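Side-chain contact in polyporopepsin (Irpex lacteus, PDB 1WKR), which acts as a pepsin-family aspartic endopeptidase that clots milk and cleaves peptide bonds with broad specificity: residues V235-T240 / S288-V293. Residues are numbered along the deposited sequence; the frame is centred on the assembly and turned at random.
Sequences VADNNT and SVYLIV
The methyl CG2 of Thr240 sits over one face of the Tyr290 ring, 3.7 Å from the ring centroid and 15° off the ring normal, which meets the geometry of a CH-pi contact. The methyl is displaced toward the rim; its nearest ring atom is CE1, at 3.6 Å from Thr240 CG2. Asp237 approaches that same corner of the ring by its carboxylate: Asp237 OD2 lies 3.5 Å from Tyr290 CE1, and the carboxylate and ring planes are inclined at 49°, so this is an oblique approach and not a stack.

The two loop side chains are tied together. Thr240 OG1 donates to Asp237 OD2 at 2.8 Å, on the anti side of the carboxylate and slightly out of its plane, while a weak bond from Thr240 N reaches the same oxygen at 3.2 Å. Asp237 holds CG anti to its own N (chi1 -180°), which carries the carboxylate across to these donors. A water adds a third bond to Asp237 OD2, at 3.0 Å; its separation from Tyr290 OH is so short that this second link is doubtful. The phenol oxygen has a firmer partner in the backbone N of Ser285. An alanine at Asp237 would probably leave the Thr240 hydroxyl and amide without their shared acceptor, the hydroxyl keeping its bond with the N of Leu242 but being less firmly set in rotation.

No direct hydrogen bond joins the segments, and the nearest CA atoms, those of Thr240 and Tyr290, are 8.0 Å apart. Strand 243-245 pairs antiparallel with both 235-236 and 289-295, and its Arg244 touches Asp237 and Tyr290. The contact thus packs a beta-hairpin loop against an aromatic side chain two strands away, in the C-terminal lobe of the pepsin fold, away from the catalytic aspartates.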
ATOM      1  N   VAL A 235     -24.790   7.214   0.658  1.00  8.10           N
ATOM      2  CA  VAL A 235     -25.468   6.303   1.628  1.00  8.40           C
ATOM      3  C   VAL A 235     -24.724   5.003   1.588  1.00  9.15           C
ATOM      4  O   VAL A 235     -24.055   4.578   0.637  1.00  8.27           O
ATOM      5  CB  VAL A 235     -26.934   6.174   1.276  1.00 10.06           C
ATOM      6  CG1 VAL A 235     -27.636   7.550   1.310  1.00 10.55           C
ATOM      7  CG2 VAL A 235     -27.202   5.437   0.058  1.00 11.97           C
ATOM      8  N   ALA A 236     -24.881   4.198   2.677  1.00 10.12           N
ATOM      9  CA  ALA A 236     -24.359   2.850   2.726  1.00 11.00           C
ATOM     10  C   ALA A 236     -24.976   1.971   1.763  1.00 12.01           C
ATOM     11  O   ALA A 236     -26.201   2.118   1.313  1.00 12.67           O
ATOM     12  CB  ALA A 236     -24.703   2.244   4.209  1.00 14.54           C
ATOM     13  N   ASP A 237     -24.253   1.024   1.182  1.00 12.27           N
ATOM     14  CA  ASP A 237     -24.751   0.044   0.271  1.00 10.66           C
ATOM     15  C   ASP A 237     -24.523  -1.443   0.755  1.00 15.08           C
ATOM     16  O   ASP A 237     -23.287  -1.809   0.870  1.00 14.72           O
ATOM     17  CB  ASP A 237     -24.127   0.276  -1.125  1.00  8.15           C
ATOM     18  CG  ASP A 237     -24.625  -0.701  -2.071  1.00  8.11           C
ATOM     19  OD1 ASP A 237     -25.818  -0.554  -2.534  1.00  7.97           O
ATOM     20  OD2 ASP A 237     -23.942  -1.646  -2.480  1.00 10.34           O
ATOM     21  N   ASN A 238     -25.631  -2.291   0.683  1.00 15.56           N
ATOM     22  CA  ASN A 238     -25.526  -3.724   1.116  1.00 18.19           C
ATOM     23  C   ASN A 238     -24.612  -4.428   0.326  1.00 11.69           C
ATOM     24  O   ASN A 238     -23.741  -5.287   0.841  1.00 18.64           O
ATOM     25  CB  ASN A 238     -26.985  -4.414   1.139  1.00 16.83           C
ATOM     26  CG  ASN A 238     -26.964  -5.892   1.565  1.00 19.27           C
ATOM     27  OD1 ASN A 238     -26.974  -6.188   2.768  1.00 21.35           O
ATOM     28  ND2 ASN A 238     -26.839  -6.819   0.571  1.00 17.45           N
ATOM     29  N   ASN A 239     -24.800  -4.620  -0.962  1.00 14.87           N
ATOM     30  CA  ASN A 239     -24.281  -5.629  -1.818  1.00 14.60           C
ATOM     31  C   ASN A 239     -22.679  -5.381  -1.840  1.00 14.78           C
ATOM     32  O   ASN A 239     -21.923  -6.372  -2.085  1.00 15.17           O
ATOM     33  CB  ASN A 239     -24.859  -5.598  -3.183  1.00 16.77           C
ATOM     34  CG  ASN A 239     -26.316  -6.058  -3.282  1.00 14.68           C
ATOM     35  OD1 ASN A 239     -26.894  -6.238  -2.293  1.00 14.68           O
ATOM     36  ND2 ASN A 239     -26.797  -6.211  -4.454  1.00 14.04           N
ATOM     37  N   THR A 240     -22.158  -4.111  -1.583  1.00 10.90           N
ATOM     38  CA  THR A 240     -20.726  -3.822  -1.737  1.00  9.90           C
ATOM     39  C   THR A 240     -19.960  -3.563  -0.494  1.00  9.09           C
ATOM     40  O   THR A 240     -18.728  -3.703  -0.556  1.00  9.49           O
ATOM     41  CB  THR A 240     -20.578  -2.624  -2.706  1.00  8.53           C
ATOM     42  OG1 THR A 240     -21.135  -1.461  -2.096  1.00  8.11           O
ATOM     43  CG2 THR A 240     -21.204  -2.850  -4.094  1.00  8.99           C
ATOM     44  N   SER A 288     -23.656   1.884 -11.854  1.00 10.52           N
ATOM     45  CA  SER A 288     -23.800   2.336 -10.433  1.00  8.59           C
ATOM     46  C   SER A 288     -22.471   2.907  -9.940  1.00  6.55           C
ATOM     47  O   SER A 288     -21.426   2.492 -10.408  1.00  8.82           O
ATOM     48  CB  SER A 288     -24.086   1.143  -9.524  1.00 11.46           C
ATOM     49  OG  SER A 288     -25.259   0.409 -10.037  1.00 15.05           O
ATOM     50  N   VAL A 289     -22.577   3.908  -9.063  1.00  6.48           N
ATOM     51  CA  VAL A 289     -21.361   4.604  -8.552  1.00  5.31           C
ATOM     52  C   VAL A 289     -21.105   4.221  -7.075  1.00  5.57           C
ATOM     53  O   VAL A 289     -21.914   4.558  -6.207  1.00  6.71           O
ATOM     54  CB  VAL A 289     -21.567   6.109  -8.640  1.00  5.02           C
ATOM     55  CG1 VAL A 289     -20.334   6.824  -8.057  1.00  6.49           C
ATOM     56  CG2 VAL A 289     -21.709   6.499 -10.117  1.00  7.40           C
ATOM     57  N   TYR A 290     -19.964   3.578  -6.827  1.00  4.99           N
ATOM     58  CA  TYR A 290     -19.561   3.212  -5.467  1.00  5.41           C
ATOM     59  C   TYR A 290     -18.260   3.937  -5.158  1.00  4.44           C
ATOM     60  O   TYR A 290     -17.378   4.107  -6.024  1.00  5.72           O
ATOM     61  CB  TYR A 290     -19.334   1.667  -5.321  1.00  5.79           C
ATOM     62  CG  TYR A 290     -20.569   0.913  -5.726  1.00  5.97           C
ATOM     63  CD1 TYR A 290     -21.654   0.824  -4.927  1.00  8.47           C
ATOM     64  CD2 TYR A 290     -20.605   0.269  -6.961  1.00  8.55           C
ATOM     65  CE1 TYR A 290     -22.864   0.110  -5.306  1.00  9.91           C
ATOM     66  CE2 TYR A 290     -21.758  -0.488  -7.337  1.00  9.67           C
ATOM     67  CZ  TYR A 290     -22.755  -0.499  -6.486  1.00  9.72           C
ATOM     68  OH  TYR A 290     -23.936  -1.252  -6.948  1.00 12.49           O
ATOM     69  N   LEU A 291     -18.091   4.387  -3.939  1.00  4.89           N
ATOM     70  CA  LEU A 291     -16.964   5.213  -3.524  1.00  4.63           C
ATOM     71  C   LEU A 291     -15.889   4.424  -2.866  1.00  4.03           C
ATOM     72  O   LEU A 291     -16.145   3.442  -2.131  1.00  5.37           O
ATOM     73  CB  LEU A 291     -17.404   6.348  -2.642  1.00  5.05           C
ATOM     74  CG  LEU A 291     -18.564   7.214  -3.157  1.00  4.61           C
ATOM     75  CD1 LEU A 291     -18.849   8.360  -2.224  1.00  5.74           C
ATOM     76  CD2 LEU A 291     -18.257   7.694  -4.582  1.00  4.94           C
ATOM     77  N   ILE A 292     -14.633   4.865  -3.058  1.00  4.18           N
ATOM     78  CA  ILE A 292     -13.475   4.186  -2.453  1.00  3.89           C
ATOM     79  C   ILE A 292     -12.942   4.892  -1.226  1.00  4.34           C
ATOM     80  O   ILE A 292     -11.950   4.442  -0.671  1.00  4.21           O
ATOM     81  CB  ILE A 292     -12.376   3.831  -3.500  1.00  4.42           C
ATOM     82  CG1 ILE A 292     -11.879   5.048  -4.324  1.00  4.55           C
ATOM     83  CG2 ILE A 292     -12.914   2.755  -4.432  1.00  4.77           C
ATOM     84  CD1 ILE A 292     -11.208   6.112  -3.492  1.00  5.11           C
ATOM     85  N   VAL A 293     -13.600   5.948  -0.795  1.00  3.70           N
ATOM     86  CA  VAL A 293     -13.336   6.562   0.514  1.00  4.32           C
ATOM     87  C   VAL A 293     -14.095   5.793   1.541  1.00  4.07           C
ATOM     88  O   VAL A 293     -15.345   5.658   1.415  1.00  4.72           O
ATOM     89  CB  VAL A 293     -13.696   8.066   0.509  1.00  5.31           C
ATOM     90  CG1 VAL A 293     -13.517   8.650   1.910  1.00  5.92           C
ATOM     91  CG2 VAL A 293     -12.834   8.792  -0.500  1.00  8.33           C
TER
HETATM   92  O   HOH W   1     -24.630  -2.712  -5.167  1.00 13.83           O